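Local atomic coordinates of TatD-related deoxyribonuclease (Thermotoga maritima, PDB entry 1J6O), a protein that probably acts as a metal-dependent deoxyribonuclease of the TatD family, hydrolysing ester bonds in DNA on a TIM-barrel scaffold. Residues His17-Phe22 / Val47-Glu52. Residues are numbered along the deposited sequence; the frame is centred on the assembly and turned at random.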
loop_
_atom_site.group_PDB
_atom_site.type_symbol
_atom_site.label_atom_id
_atom_site.label_comp_id
_atom_site.label_asym_id
_atom_site.label_seq_id
_atom_site.Cartn_x
_atom_site.Cartn_y
_atom_site.Cartn_z
ATOM N N HIS A 17 4.051 0.954 -0.241
ATOM C CA HIS A 17 3.393 0.710 -1.510
ATOM C C HIS A 17 4.251 1.210 -2.651
ATOM O O HIS A 17 4.134 2.370 -3.054
ATOM C CB HIS A 17 2.019 1.419 -1.542
ATOM C CG HIS A 17 1.035 0.799 -2.484
ATOM N ND1 HIS A 17 0.057 -0.077 -2.063
ATOM C CD2 HIS A 17 0.872 0.927 -3.823
ATOM C CE1 HIS A 17 -0.672 -0.457 -3.104
ATOM N NE2 HIS A 17 -0.198 0.140 -4.182
ATOM N N ALA A 18 5.105 0.346 -3.193
ATOM C CA ALA A 18 5.961 0.757 -4.298
ATOM C C ALA A 18 5.785 -0.180 -5.523
ATOM O O ALA A 18 5.302 -1.290 -5.368
ATOM C CB ALA A 18 7.376 0.703 -3.837
ATOM N N HIS A 19 6.169 0.278 -6.719
ATOM C CA HIS A 19 6.068 -0.541 -7.944
ATOM C C HIS A 19 7.412 -0.304 -8.638
ATOM O O HIS A 19 7.466 0.210 -9.794
ATOM C CB HIS A 19 4.950 -0.023 -8.874
ATOM C CG HIS A 19 3.605 0.068 -8.217
ATOM N ND1 HIS A 19 2.854 -1.045 -7.909
ATOM C CD2 HIS A 19 2.851 1.142 -7.865
ATOM C CE1 HIS A 19 1.689 -0.664 -7.408
ATOM N NE2 HIS A 19 1.661 0.659 -7.375
ATOM N N LEU A 20 8.486 -0.711 -7.973
ATOM C CA LEU A 20 9.834 -0.522 -8.509
ATOM C C LEU A 20 10.141 -1.317 -9.758
ATOM O O LEU A 20 11.094 -1.001 -10.490
ATOM C CB LEU A 20 10.858 -0.817 -7.405
ATOM C CG LEU A 20 10.831 0.202 -6.255
ATOM C CD1 LEU A 20 11.543 -0.360 -4.998
ATOM C CD2 LEU A 20 11.498 1.484 -6.724
ATOM N N HIS A 21 9.320 -2.326 -10.007
ATOM C CA HIS A 21 9.498 -3.175 -11.173
ATOM C C HIS A 21 8.830 -2.610 -12.424
ATOM O O HIS A 21 8.948 -3.210 -13.499
ATOM C CB HIS A 21 8.980 -4.589 -10.887
ATOM C CG HIS A 21 7.543 -4.627 -10.480
ATOM N ND1 HIS A 21 7.077 -3.994 -9.341
ATOM C CD2 HIS A 21 6.453 -5.131 -11.111
ATOM C CE1 HIS A 21 5.759 -4.100 -9.295
ATOM N NE2 HIS A 21 5.355 -4.783 -10.360
ATOM N N PHE A 22 8.128 -1.479 -12.306
ATOM C CA PHE A 22 7.478 -0.885 -13.463
ATOM C C PHE A 22 8.558 -0.364 -14.402
ATOM O O PHE A 22 9.695 -0.073 -13.968
ATOM C CB PHE A 22 6.542 0.245 -13.055
ATOM C CG PHE A 22 5.215 -0.227 -12.495
ATOM C CD1 PHE A 22 4.989 -1.575 -12.196
ATOM C CD2 PHE A 22 4.163 0.684 -12.318
ATOM C CE1 PHE A 22 3.729 -2.016 -11.734
ATOM C CE2 PHE A 22 2.901 0.238 -11.852
ATOM C CZ PHE A 22 2.697 -1.106 -11.567
ATOM N N VAL A 47 4.540 -3.873 -4.559
ATOM C CA VAL A 47 3.263 -4.418 -4.963
ATOM C C VAL A 47 2.974 -4.795 -6.407
ATOM O O VAL A 47 3.161 -3.982 -7.304
ATOM C CB VAL A 47 2.180 -3.383 -4.526
ATOM C CG1 VAL A 47 0.815 -3.998 -4.583
ATOM C CG2 VAL A 47 2.472 -2.884 -3.086
ATOM N N GLY A 48 2.417 -5.986 -6.593
ATOM C CA GLY A 48 2.074 -6.456 -7.942
ATOM C C GLY A 48 0.656 -6.060 -8.310
ATOM O O GLY A 48 -0.150 -5.789 -7.408
ATOM N N VAL A 49 0.335 -5.977 -9.612
ATOM C CA VAL A 49 -1.038 -5.596 -9.995
ATOM C C VAL A 49 -1.819 -6.655 -10.803
ATOM O O VAL A 49 -2.991 -6.452 -11.144
ATOM C CB VAL A 49 -1.085 -4.219 -10.731
ATOM C CG1 VAL A 49 -0.577 -3.117 -9.761
ATOM C CG2 VAL A 49 -0.240 -4.238 -12.007
ATOM N N ASN A 50 -1.165 -7.777 -11.099
ATOM C CA ASN A 50 -1.796 -8.870 -11.831
ATOM C C ASN A 50 -0.847 -10.047 -11.726
ATOM O O ASN A 50 0.196 -9.939 -11.089
ATOM C CB ASN A 50 -2.134 -8.505 -13.289
ATOM C CG ASN A 50 -0.924 -8.096 -14.111
ATOM O OD1 ASN A 50 0.086 -8.788 -14.154
ATOM N ND2 ASN A 50 -1.051 -6.974 -14.798
ATOM N N LEU A 51 -1.194 -11.183 -12.297
ATOM C CA LEU A 51 -0.303 -12.326 -12.193
ATOM C C LEU A 51 1.100 -12.134 -12.757
ATOM O O LEU A 51 2.086 -12.450 -12.082
ATOM C CB LEU A 51 -0.954 -13.570 -12.837
ATOM C CG LEU A 51 -1.724 -14.556 -11.946
ATOM C CD1 LEU A 51 -2.323 -13.878 -10.760
ATOM C CD2 LEU A 51 -2.788 -15.298 -12.790
ATOM N N GLU A 52 1.204 -11.637 -13.984
ATOM C CA GLU A 52 2.528 -11.442 -14.586
ATOM C C GLU A 52 3.334 -10.389 -13.837
ATOM O O GLU A 52 4.543 -10.532 -13.624
ATOM C CB GLU A 52 2.406 -10.996 -16.045
ATOM C CG GLU A 52 1.778 -12.007 -16.985
ATOM C CD GLU A 52 0.350 -12.359 -16.601
ATOM O OE1 GLU A 52 -0.461 -11.427 -16.343
ATOM O OE2 GLU A 52 0.044 -13.573 -16.564
#
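Where the neighbouring parallel strands 13-18 and 41-47 end, the amide of Val47 gives a nearly straight hydrogen bond to the carbonyl of Ala18 (N to O 2.8 Å, N-H...O 167°), and beyond it the chain of His19-Phe22 closes a type I turn. The carbonyl oxygen of Val47 accepts a bond from His19 and is also approached by the edge of the His21 ring. His19 ND1 donates to Val47 O at 3.0 Å; the oxygen lies near the imidazole plane, whereas the nitrogen sits 23° off the carbonyl plane. In His21, CG stands between the backbone N and the carbonyl carbon (chi1 58°), which puts the ring edge against the same oxygen, CE1 lying 3.3 Å from Val47 O. One face of this ring carries Phe22 CD1, and its NE2 is hydrogen-bonded to OD2 of Asp53, in helix 51-61. Val47 CG2 lies over the centre of the His17 ring in a CH-pi contact, 3.9 Å from the centroid. Val49 CG1 meets the rim of Phe22 at CZ (4.2 Å) and also approaches CE1 of His19, while one face of the Phe22 ring is covered by His19 CB, 3.4 Å above its plane. His17 and His19 form the HxH pair of this metallohydrolase barrel and are predicted to bind a divalent metal with Glu103 and Asp214; His17 NE2 is hydrogen-bonded to Glu103 and His19 NE2 to Asp214. Bonds at both nitrogens of His19, ND1 to Val47 O and NE2 to Asp214, would limit the ring's rotation, consistent with a second-shell role for the carbonyl.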